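Local structure of aminotransferase, class V family protein (Trichomonas vaginalis, 5F8V) at residues A[151-156]-A[166-171]; A[54-59]-A[71-76]; A[90-95]-A[220-225]. The protein probably catalyses the pyridoxal 5'-phosphate-dependent transamination of O-phospho-L-serine with 2-oxoglutarate, giving 3-phosphooxypyruvate and L-glutamate in serine biosynthesis. All blocks are in the same frame, centred on the assembly; numbering follows the deposited sequence.

Contact 1: A[151-156]-A[166-171]; sequences FYYCDN and QFPDVP
Tyr153 and Pro168 meet ring against ring, coming from opposite directions. Pro168 CG sits over one face of the phenol, 4.0 Å from the ring centroid of Tyr153 and 14° off the normal, a CH-pi contact. Pro168 CD presses closer to the oxygen end, 3.3 Å from Tyr153 CZ. The hydroxyl also touches Phe167: Tyr153 OH lies 3.2 Å from Phe167 CD1.

Phe151 makes a second CH-pi contact, with Val170. One branch, Val170 CG1, stands over the ring face, 4.1 Å from the centroid of Phe151. The other branch packs by the root of the ring, with Val170 CG2 3.6 Å from Phe151 CG. With CG between its backbone N and carbonyl carbon (chi1 86°), Tyr153 brings its ring face to Pro168 and its hydroxyl within reach of Asp155.

Tyr153 OH donates to Asp155 OD1 at 3.0 Å, from above the carboxylate plane. The other oxygen, Asp155 OD2, is held by a salt bridge to Arg185 and a hydrogen bond from Asn181. Both oxygens are engaged, and the carboxylate in turn positions the phenol.

Strand 148-154 belongs to the mixed seven-stranded sheet of the large domain, the fold type I of pyridoxal phosphate enzymes. Tyr152 and Cys154 point to the side of helix 103-115, while Phe151 and Tyr153 meet the loop. That loop then leads into strand 174-177, the parallel neighbour of strand 148-154.

Across the two segments the contact is mostly apolar, with the phenol oxygen packed against carbon. Proline and valine cover the aromatic rings, and the buried phenol oxygen is satisfied within its own segment. Between them the loop is therefore held mainly by shape and dispersion, and the nearby arginine would be expected to favour a charged Asp155.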
loop_
_atom_site.group_PDB
_atom_site.type_symbol
_atom_site.label_atom_id
_atom_site.label_comp_id
_atom_site.label_asym_id
_atom_site.label_seq_id
_atom_site.Cartn_x
_atom_site.Cartn_y
_atom_site.Cartn_z
ATOM N N PHE A 151 -8.832 -6.638 -23.959
ATOM C CA PHE A 151 -9.803 -5.562 -24.084
ATOM C C PHE A 151 -9.979 -4.992 -22.675
ATOM O O PHE A 151 -10.542 -5.656 -21.803
ATOM C CB PHE A 151 -11.131 -6.098 -24.619
ATOM C CG PHE A 151 -12.183 -5.045 -24.821
ATOM C CD1 PHE A 151 -12.380 -4.468 -26.073
ATOM C CD2 PHE A 151 -12.993 -4.636 -23.761
ATOM C CE1 PHE A 151 -13.361 -3.507 -26.263
ATOM C CE2 PHE A 151 -13.965 -3.674 -23.940
ATOM C CZ PHE A 151 -14.153 -3.106 -25.196
ATOM N N TYR A 152 -9.470 -3.785 -22.455
ATOM C CA TYR A 152 -9.514 -3.145 -21.141
ATOM C C TYR A 152 -10.710 -2.215 -21.053
ATOM O O TYR A 152 -10.982 -1.466 -21.994
ATOM C CB TYR A 152 -8.229 -2.356 -20.884
ATOM C CG TYR A 152 -8.187 -1.695 -19.524
ATOM C CD1 TYR A 152 -8.896 -0.512 -19.269
ATOM C CD2 TYR A 152 -7.444 -2.250 -18.481
ATOM C CE1 TYR A 152 -8.874 0.082 -18.023
ATOM C CE2 TYR A 152 -7.408 -1.650 -17.235
ATOM C CZ TYR A 152 -8.121 -0.489 -17.018
ATOM O OH TYR A 152 -8.090 0.098 -15.793
ATOM N N TYR A 153 -11.410 -2.248 -19.919
ATOM C CA TYR A 153 -12.500 -1.294 -19.653
ATOM C C TYR A 153 -12.821 -1.148 -18.178
ATOM O O TYR A 153 -12.441 -1.982 -17.365
ATOM C CB TYR A 153 -13.768 -1.670 -20.422
ATOM C CG TYR A 153 -14.685 -2.677 -19.754
ATOM C CD1 TYR A 153 -14.398 -4.039 -19.777
ATOM C CD2 TYR A 153 -15.862 -2.268 -19.131
ATOM C CE1 TYR A 153 -15.251 -4.968 -19.179
ATOM C CE2 TYR A 153 -16.717 -3.185 -18.544
ATOM C CZ TYR A 153 -16.404 -4.541 -18.570
ATOM O OH TYR A 153 -17.266 -5.436 -17.985
ATOM N N CYS A 154 -13.543 -0.079 -17.864
ATOM C CA CYS A 154 -13.955 0.238 -16.502
ATOM C C CYS A 154 -15.427 -0.108 -16.329
ATOM O O CYS A 154 -16.300 0.466 -16.993
ATOM C CB CYS A 154 -13.741 1.715 -16.218
ATOM S SG CYS A 154 -14.055 2.146 -14.509
ATOM N N ASP A 155 -15.702 -1.059 -15.448
ATOM C CA ASP A 155 -17.071 -1.528 -15.266
ATOM C C ASP A 155 -17.976 -0.448 -14.670
ATOM O O ASP A 155 -19.154 -0.394 -15.000
ATOM C CB ASP A 155 -17.099 -2.790 -14.401
ATOM C CG ASP A 155 -18.334 -3.624 -14.637
ATOM O OD1 ASP A 155 -18.644 -3.917 -15.804
ATOM O OD2 ASP A 155 -18.996 -3.989 -13.653
ATOM N N ASN A 156 -17.425 0.409 -13.806
ATOM C CA ASN A 156 -18.186 1.514 -13.217
ATOM C C ASN A 156 -17.370 2.809 -13.161
ATOM O O ASN A 156 -16.409 2.914 -12.394
ATOM C CB ASN A 156 -18.693 1.130 -11.819
ATOM C CG ASN A 156 -19.544 2.222 -11.198
ATOM O OD1 ASN A 156 -20.675 2.463 -11.622
ATOM N ND2 ASN A 156 -18.978 2.932 -10.233
ATOM N N GLN A 166 -23.841 -5.747 -18.058
ATOM C CA GLN A 166 -23.220 -7.049 -18.342
ATOM C C GLN A 166 -21.870 -6.840 -19.025
ATOM O O GLN A 166 -21.615 -5.762 -19.560
ATOM C CB GLN A 166 -24.148 -7.896 -19.225
ATOM C CG GLN A 166 -24.331 -7.372 -20.645
ATOM C CD GLN A 166 -25.641 -7.804 -21.282
ATOM O OE1 GLN A 166 -25.656 -8.594 -22.229
ATOM N NE2 GLN A 166 -26.749 -7.280 -20.769
ATOM N N PHE A 167 -21.006 -7.855 -19.004
ATOM C CA PHE A 167 -19.687 -7.745 -19.647
ATOM C C PHE A 167 -19.849 -7.571 -21.164
ATOM O O PHE A 167 -20.768 -8.140 -21.746
ATOM C CB PHE A 167 -18.813 -8.983 -19.389
ATOM C CG PHE A 167 -18.391 -9.183 -17.947
ATOM C CD1 PHE A 167 -18.581 -8.207 -16.956
ATOM C CD2 PHE A 167 -17.760 -10.370 -17.585
ATOM C CE1 PHE A 167 -18.175 -8.434 -15.656
ATOM C CE2 PHE A 167 -17.345 -10.591 -16.282
ATOM C CZ PHE A 167 -17.555 -9.626 -15.318
ATOM N N PRO A 168 -18.967 -6.771 -21.799
ATOM C CA PRO A 168 -18.966 -6.704 -23.261
ATOM C C PRO A 168 -18.651 -8.053 -23.918
ATOM O O PRO A 168 -18.033 -8.927 -23.293
ATOM C CB PRO A 168 -17.847 -5.705 -23.576
ATOM C CG PRO A 168 -17.663 -4.915 -22.334
ATOM C CD PRO A 168 -17.965 -5.863 -21.215
ATOM N N ASP A 169 -19.098 -8.199 -25.163
ATOM C CA ASP A 169 -18.793 -9.352 -25.999
ATOM C C ASP A 169 -17.718 -8.953 -27.012
ATOM O O ASP A 169 -17.994 -8.232 -27.971
ATOM C CB ASP A 169 -20.070 -9.821 -26.707
ATOM C CG ASP A 169 -19.883 -11.113 -27.484
ATOM O OD1 ASP A 169 -18.962 -11.899 -27.155
ATOM O OD2 ASP A 169 -20.683 -11.353 -28.416
ATOM N N VAL A 170 -16.486 -9.394 -26.767
ATOM C CA VAL A 170 -15.360 -9.119 -27.655
ATOM C C VAL A 170 -14.440 -10.338 -27.715
ATOM O O VAL A 170 -14.440 -11.158 -26.788
ATOM C CB VAL A 170 -14.542 -7.878 -27.214
ATOM C CG1 VAL A 170 -15.388 -6.614 -27.299
ATOM C CG2 VAL A 170 -13.957 -8.055 -25.821
ATOM N N PRO A 171 -13.651 -10.468 -28.801
ATOM C CA PRO A 171 -12.790 -11.656 -28.900
ATOM C C PRO A 171 -11.729 -11.748 -27.798
ATOM O O PRO A 171 -11.634 -12.783 -27.136
ATOM C CB PRO A 171 -12.147 -11.505 -30.284
ATOM C CG PRO A 171 -13.137 -10.700 -31.064
ATOM C CD PRO A 171 -13.640 -9.695 -30.061
#

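Contact 2: A[54-59]-A[71-76]; sequences EATERL and ILFVAG
The Phe73 ring meets helix 46-63 with its edge. Thr56 OG1 lies in the ring plane, 3.4 Å from Phe73 CE2. The carbonyl oxygen of Ala55 is also near that plane, 4.0 Å from Phe73 CZ. Leu59 CD2 approaches the ring obliquely. The hydroxyl of Thr56 has its hydrogen-bond partner within the helix, at Gln52 O; toward the ring it makes a close edge contact.

Ile71, two residues earlier on the same face of the strand, packs beside the ring. Its CB lies 3.9 Å from Thr56 CG2, and the two side chains slide past each other in opposite directions. Ile71 CG2 meets Leu59 CD2 at 3.7 Å. With CG anti to its backbone N (chi1 -178°), Leu59 extends from the helix to this branch of Ile71.

The helix segment crosses the strand at 128°, with the axes 9.2 Å apart. Strand 69-75 ends the sheet within this chain, and its inner neighbour is strand 209-215. Val211 of that strand touches both Leu59 and Phe73. Helix 248-263 touches Phe73 through Ile251. Leu72 points away from helix 46-63, and its side chain touches helix 233-238.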
loop_
_atom_site.group_PDB
_atom_site.type_symbol
_atom_site.label_atom_id
_atom_site.label_comp_id
_atom_site.label_asym_id
_atom_site.label_seq_id
_atom_site.Cartn_x
_atom_site.Cartn_y
_atom_site.Cartn_z
ATOM N N GLU A 54 -7.510 -17.449 4.938
ATOM C CA GLU A 54 -8.948 -17.313 5.170
ATOM C C GLU A 54 -9.559 -16.173 4.334
ATOM O O GLU A 54 -10.586 -16.365 3.677
ATOM C CB GLU A 54 -9.223 -17.092 6.662
ATOM C CG GLU A 54 -10.696 -17.024 7.035
ATOM C CD GLU A 54 -10.898 -16.632 8.483
ATOM O OE1 GLU A 54 -11.498 -15.561 8.737
ATOM O OE2 GLU A 54 -10.451 -17.383 9.365
ATOM N N ALA A 55 -8.916 -15.005 4.348
ATOM C CA ALA A 55 -9.389 -13.848 3.568
ATOM C C ALA A 55 -9.492 -14.160 2.072
ATOM O O ALA A 55 -10.463 -13.768 1.406
ATOM C CB ALA A 55 -8.486 -12.651 3.800
ATOM N N THR A 56 -8.507 -14.889 1.552
ATOM C CA THR A 56 -8.484 -15.279 0.143
ATOM C C THR A 56 -9.640 -16.228 -0.196
ATOM O O THR A 56 -10.373 -16.026 -1.183
ATOM C CB THR A 56 -7.130 -15.937 -0.225
ATOM O OG1 THR A 56 -6.049 -15.060 0.143
ATOM C CG2 THR A 56 -7.054 -16.237 -1.717
ATOM N N GLU A 57 -9.782 -17.261 0.628
ATOM C CA GLU A 57 -10.860 -18.243 0.498
ATOM C C GLU A 57 -12.236 -17.588 0.614
ATOM O O GLU A 57 -13.137 -17.890 -0.164
ATOM C CB GLU A 57 -10.710 -19.358 1.560
ATOM C CG GLU A 57 -9.634 -20.392 1.230
ATOM C CD GLU A 57 -9.195 -21.234 2.428
ATOM O OE1 GLU A 57 -9.866 -21.223 3.486
ATOM O OE2 GLU A 57 -8.160 -21.914 2.319
ATOM N N ARG A 58 -12.394 -16.687 1.576
ATOM C CA ARG A 58 -13.688 -16.037 1.800
ATOM C C ARG A 58 -14.095 -15.219 0.564
ATOM O O ARG A 58 -15.247 -15.263 0.133
ATOM C CB ARG A 58 -13.665 -15.167 3.059
ATOM C CG ARG A 58 -15.044 -14.755 3.536
ATOM C CD ARG A 58 -15.017 -13.999 4.853
ATOM N NE ARG A 58 -14.332 -14.692 5.948
ATOM C CZ ARG A 58 -14.850 -15.627 6.752
ATOM N NH1 ARG A 58 -16.108 -16.054 6.637
ATOM N NH2 ARG A 58 -14.089 -16.134 7.723
ATOM N N LEU A 59 -13.141 -14.501 -0.011
ATOM C CA LEU A 59 -13.392 -13.750 -1.231
ATOM C C LEU A 59 -13.748 -14.691 -2.372
ATOM O O LEU A 59 -14.626 -14.376 -3.178
ATOM C CB LEU A 59 -12.180 -12.904 -1.607
ATOM C CG LEU A 59 -12.301 -12.012 -2.845
ATOM C CD1 LEU A 59 -13.441 -11.011 -2.692
ATOM C CD2 LEU A 59 -10.983 -11.291 -3.098
ATOM N N ILE A 71 -6.092 -15.389 -6.922
ATOM C CA ILE A 71 -6.557 -14.203 -6.204
ATOM C C ILE A 71 -5.355 -13.578 -5.514
ATOM O O ILE A 71 -4.646 -14.255 -4.763
ATOM C CB ILE A 71 -7.664 -14.541 -5.174
ATOM C CG1 ILE A 71 -8.872 -15.186 -5.875
ATOM C CG2 ILE A 71 -8.109 -13.281 -4.428
ATOM C CD1 ILE A 71 -9.937 -15.724 -4.936
ATOM N N LEU A 72 -5.117 -12.289 -5.777
ATOM C CA LEU A 72 -4.012 -11.563 -5.144
ATOM C C LEU A 72 -4.517 -10.420 -4.281
ATOM O O LEU A 72 -5.476 -9.751 -4.626
ATOM C CB LEU A 72 -3.061 -10.986 -6.204
ATOM C CG LEU A 72 -2.492 -11.909 -7.279
ATOM C CD1 LEU A 72 -1.487 -11.136 -8.119
ATOM C CD2 LEU A 72 -1.827 -13.138 -6.685
ATOM N N PHE A 73 -3.860 -10.225 -3.146
ATOM C CA PHE A 73 -3.913 -8.985 -2.386
ATOM C C PHE A 73 -2.551 -8.357 -2.585
ATOM O O PHE A 73 -1.534 -8.997 -2.293
ATOM C CB PHE A 73 -4.123 -9.256 -0.898
ATOM C CG PHE A 73 -5.464 -9.840 -0.572
ATOM C CD1 PHE A 73 -6.591 -9.029 -0.521
ATOM C CD2 PHE A 73 -5.607 -11.201 -0.306
ATOM C CE1 PHE A 73 -7.837 -9.561 -0.215
ATOM C CE2 PHE A 73 -6.854 -11.739 -0.005
ATOM C CZ PHE A 73 -7.967 -10.922 0.041
ATOM N N VAL A 74 -2.524 -7.119 -3.073
ATOM C CA VAL A 74 -1.260 -6.409 -3.331
ATOM C C VAL A 74 -1.233 -5.011 -2.725
ATOM O O VAL A 74 -2.277 -4.403 -2.486
ATOM C CB VAL A 74 -0.954 -6.325 -4.844
ATOM C CG1 VAL A 74 -0.579 -7.707 -5.358
ATOM C CG2 VAL A 74 -2.137 -5.756 -5.637
ATOM N N ALA A 75 -0.027 -4.526 -2.442
ATOM C CA ALA A 75 0.173 -3.144 -2.028
ATOM C C ALA A 75 -0.093 -2.257 -3.236
ATOM O O ALA A 75 0.141 -2.670 -4.363
ATOM C CB ALA A 75 1.591 -2.931 -1.523
ATOM N N GLY A 76 -0.589 -1.050 -2.995
ATOM C CA GLY A 76 -0.807 -0.069 -4.067
ATOM C C GLY A 76 -2.246 -0.010 -4.563
ATOM O O GLY A 76 -2.948 -1.019 -4.595
#

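Contact 3: A[90-95]-A[220-225]; sequences IGEHKA and ERPVKP
This is a loop-to-loop contact, partly buried and partly bridged by water, near the edge of the subunit. It joins the turn after helix 78-89 to the loop that follows strand 209-215. His93 and Arg221 meet on one side. His93 CE1 stands over the centre of the Arg221 guanidinium, 3.5 Å from Arg221 CZ, with the two planes 41° apart. The guanidinium is held in place by Arg221 NH1, which bonds to the carbonyl oxygens of Ala149 and Phe89.

The first loop opens with a type II' beta turn from Ile90 to His93. Gly91 takes positive phi where the helix ends. Ile90 O accepts two bonds from opposite faces of its carbonyl plane, one from His93 N and one from His93 ND1 at 2.9 Å. The second bond lies in the imidazole plane and fixes the ring beside the arginine.

Lys224 comes in along the other side. Its chain bends at chi2 (-80°), and Lys224 CE lies 3.3 Å from Ile90 CG2, tighter than usual carbon contact. Lys224 NZ makes a weak bond to Gly91 O, at 3.4 Å. One water links Lys224 NZ to His93 O, and another links it to Glu92 OE1. A third accepts from Gly91 N at 2.7 Å and donates to Pro222 O. On the solvent side, Glu92 OE2 lies 3.9 Å from Pro222 CG.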
loop_
_atom_site.group_PDB
_atom_site.type_symbol
_atom_site.label_atom_id
_atom_site.label_comp_id
_atom_site.label_asym_id
_atom_site.label_seq_id
_atom_site.Cartn_x
_atom_site.Cartn_y
_atom_site.Cartn_z
ATOM N N ILE A 90 0.471 -7.913 -22.078
ATOM C CA ILE A 90 0.711 -7.713 -23.512
ATOM C C ILE A 90 1.229 -9.018 -24.135
ATOM O O ILE A 90 0.798 -9.406 -25.215
ATOM C CB ILE A 90 1.698 -6.549 -23.784
ATOM C CG1 ILE A 90 1.005 -5.212 -23.485
ATOM C CG2 ILE A 90 2.195 -6.567 -25.233
ATOM C CD1 ILE A 90 1.937 -4.022 -23.464
ATOM N N GLY A 91 2.139 -9.683 -23.433
ATOM C CA GLY A 91 2.826 -10.859 -23.950
ATOM C C GLY A 91 3.616 -10.485 -25.191
ATOM O O GLY A 91 4.340 -9.490 -25.191
ATOM N N GLU A 92 3.428 -11.268 -26.252
ATOM C CA GLU A 92 4.054 -11.028 -27.550
ATOM C C GLU A 92 3.070 -10.407 -28.543
ATOM O O GLU A 92 3.390 -10.298 -29.725
ATOM C CB GLU A 92 4.592 -12.348 -28.140
ATOM C CG GLU A 92 5.491 -13.175 -27.225
ATOM C CD GLU A 92 6.914 -12.635 -27.107
ATOM O OE1 GLU A 92 7.154 -11.436 -27.398
ATOM O OE2 GLU A 92 7.802 -13.423 -26.703
ATOM N N HIS A 93 1.885 -9.999 -28.083
ATOM C CA HIS A 93 0.887 -9.390 -28.969
ATOM C C HIS A 93 1.328 -8.001 -29.427
ATOM O O HIS A 93 2.100 -7.331 -28.745
ATOM C CB HIS A 93 -0.475 -9.315 -28.286
ATOM C CG HIS A 93 -1.048 -10.655 -27.945
ATOM N ND1 HIS A 93 -0.847 -11.259 -26.724
ATOM C CD2 HIS A 93 -1.798 -11.516 -28.672
ATOM C CE1 HIS A 93 -1.448 -12.435 -26.713
ATOM N NE2 HIS A 93 -2.031 -12.617 -27.884
ATOM N N LYS A 94 0.838 -7.583 -30.591
ATOM C CA LYS A 94 1.237 -6.315 -31.198
ATOM C C LYS A 94 0.248 -5.176 -30.924
ATOM O O LYS A 94 0.479 -4.044 -31.359
ATOM C CB LYS A 94 1.438 -6.496 -32.710
ATOM C CG LYS A 94 2.457 -7.570 -33.098
ATOM C CD LYS A 94 3.827 -7.327 -32.472
ATOM C CE LYS A 94 4.906 -8.271 -32.998
ATOM N NZ LYS A 94 5.018 -9.515 -32.186
ATOM N N ALA A 95 -0.839 -5.464 -30.202
ATOM C CA ALA A 95 -1.849 -4.452 -29.902
ATOM C C ALA A 95 -2.535 -4.669 -28.557
ATOM O O ALA A 95 -2.538 -5.779 -28.024
ATOM C CB ALA A 95 -2.888 -4.406 -31.016
ATOM N N GLU A 220 0.841 -17.282 -18.095
ATOM C CA GLU A 220 1.766 -18.007 -18.974
ATOM C C GLU A 220 2.442 -17.071 -20.003
ATOM O O GLU A 220 3.479 -17.418 -20.573
ATOM C CB GLU A 220 1.059 -19.175 -19.685
ATOM C CG GLU A 220 0.564 -20.272 -18.740
ATOM C CD GLU A 220 -0.167 -21.417 -19.444
ATOM O OE1 GLU A 220 -0.199 -21.463 -20.693
ATOM O OE2 GLU A 220 -0.718 -22.290 -18.741
ATOM N N ARG A 221 1.869 -15.885 -20.220
ATOM C CA ARG A 221 2.444 -14.899 -21.143
ATOM C C ARG A 221 3.734 -14.316 -20.561
ATOM O O ARG A 221 3.857 -14.199 -19.341
ATOM C CB ARG A 221 1.448 -13.769 -21.424
ATOM C CG ARG A 221 0.147 -14.244 -22.053
ATOM C CD ARG A 221 -0.825 -13.107 -22.257
ATOM N NE ARG A 221 -2.023 -13.570 -22.959
ATOM C CZ ARG A 221 -2.908 -12.784 -23.565
ATOM N NH1 ARG A 221 -2.769 -11.457 -23.572
ATOM N NH2 ARG A 221 -3.954 -13.330 -24.170
ATOM N N PRO A 222 4.699 -13.956 -21.429
ATOM C CA PRO A 222 5.956 -13.408 -20.919
ATOM C C PRO A 222 5.776 -11.963 -20.457
ATOM O O PRO A 222 5.100 -11.193 -21.132
ATOM C CB PRO A 222 6.881 -13.476 -22.133
ATOM C CG PRO A 222 5.968 -13.331 -23.299
ATOM C CD PRO A 222 4.689 -14.018 -22.905
ATOM N N VAL A 223 6.355 -11.626 -19.307
ATOM C CA VAL A 223 6.363 -10.244 -18.790
ATOM C C VAL A 223 7.283 -9.340 -19.620
ATOM O O VAL A 223 8.331 -9.783 -20.099
ATOM C CB VAL A 223 6.780 -10.212 -17.296
ATOM C CG1 VAL A 223 8.252 -10.581 -17.104
ATOM C CG2 VAL A 223 6.479 -8.852 -16.675
ATOM N N LYS A 224 6.887 -8.078 -19.798
ATOM C CA LYS A 224 7.690 -7.121 -20.565
ATOM C C LYS A 224 8.917 -6.695 -19.756
ATOM O O LYS A 224 8.842 -6.648 -18.532
ATOM C CB LYS A 224 6.873 -5.871 -20.930
ATOM C CG LYS A 224 5.822 -6.084 -22.004
ATOM C CD LYS A 224 6.439 -6.064 -23.393
ATOM C CE LYS A 224 5.395 -6.330 -24.452
ATOM N NZ LYS A 224 6.017 -6.573 -25.780
ATOM N N PRO A 225 10.037 -6.339 -20.436
ATOM C CA PRO A 225 11.227 -5.861 -19.713
ATOM C C PRO A 225 10.955 -4.643 -18.807
ATOM O O PRO A 225 10.033 -3.860 -19.064
ATOM C CB PRO A 225 12.197 -5.462 -20.843
ATOM C CG PRO A 225 11.694 -6.146 -22.062
ATOM C CD PRO A 225 10.208 -6.214 -21.894
HETATM O O HOH W 1 4.595 -7.469 -27.929
HETATM O O HOH W 2 3.478 -8.790 -21.216
HETATM O O HOH W 3 7.891 -8.861 -25.836
#

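Overall arrangement
From the N terminus, contact 2 comes first. It closes a short loop between helix 46-63 and strand 69-75. The chain then runs through helix 78-89 and opens contact 3 at residues 90-95. Contact 1 is nested inside that long loop, closing at 166-171 before strand 174-177. Lys202, which carries the pyridoxal phosphate, follows within the same loop. Contact 3 closes at 220-225. It ties the turn at the end of helix 78-89 to the loop between strand 209-215 and helix 233-238. Contacts 1 and 2 reach the same mixed sheet, at an inner strand and at an outermost one, with centres 23 Å apart. The nearest atoms of contacts 1 and 3 are about 8 Å apart.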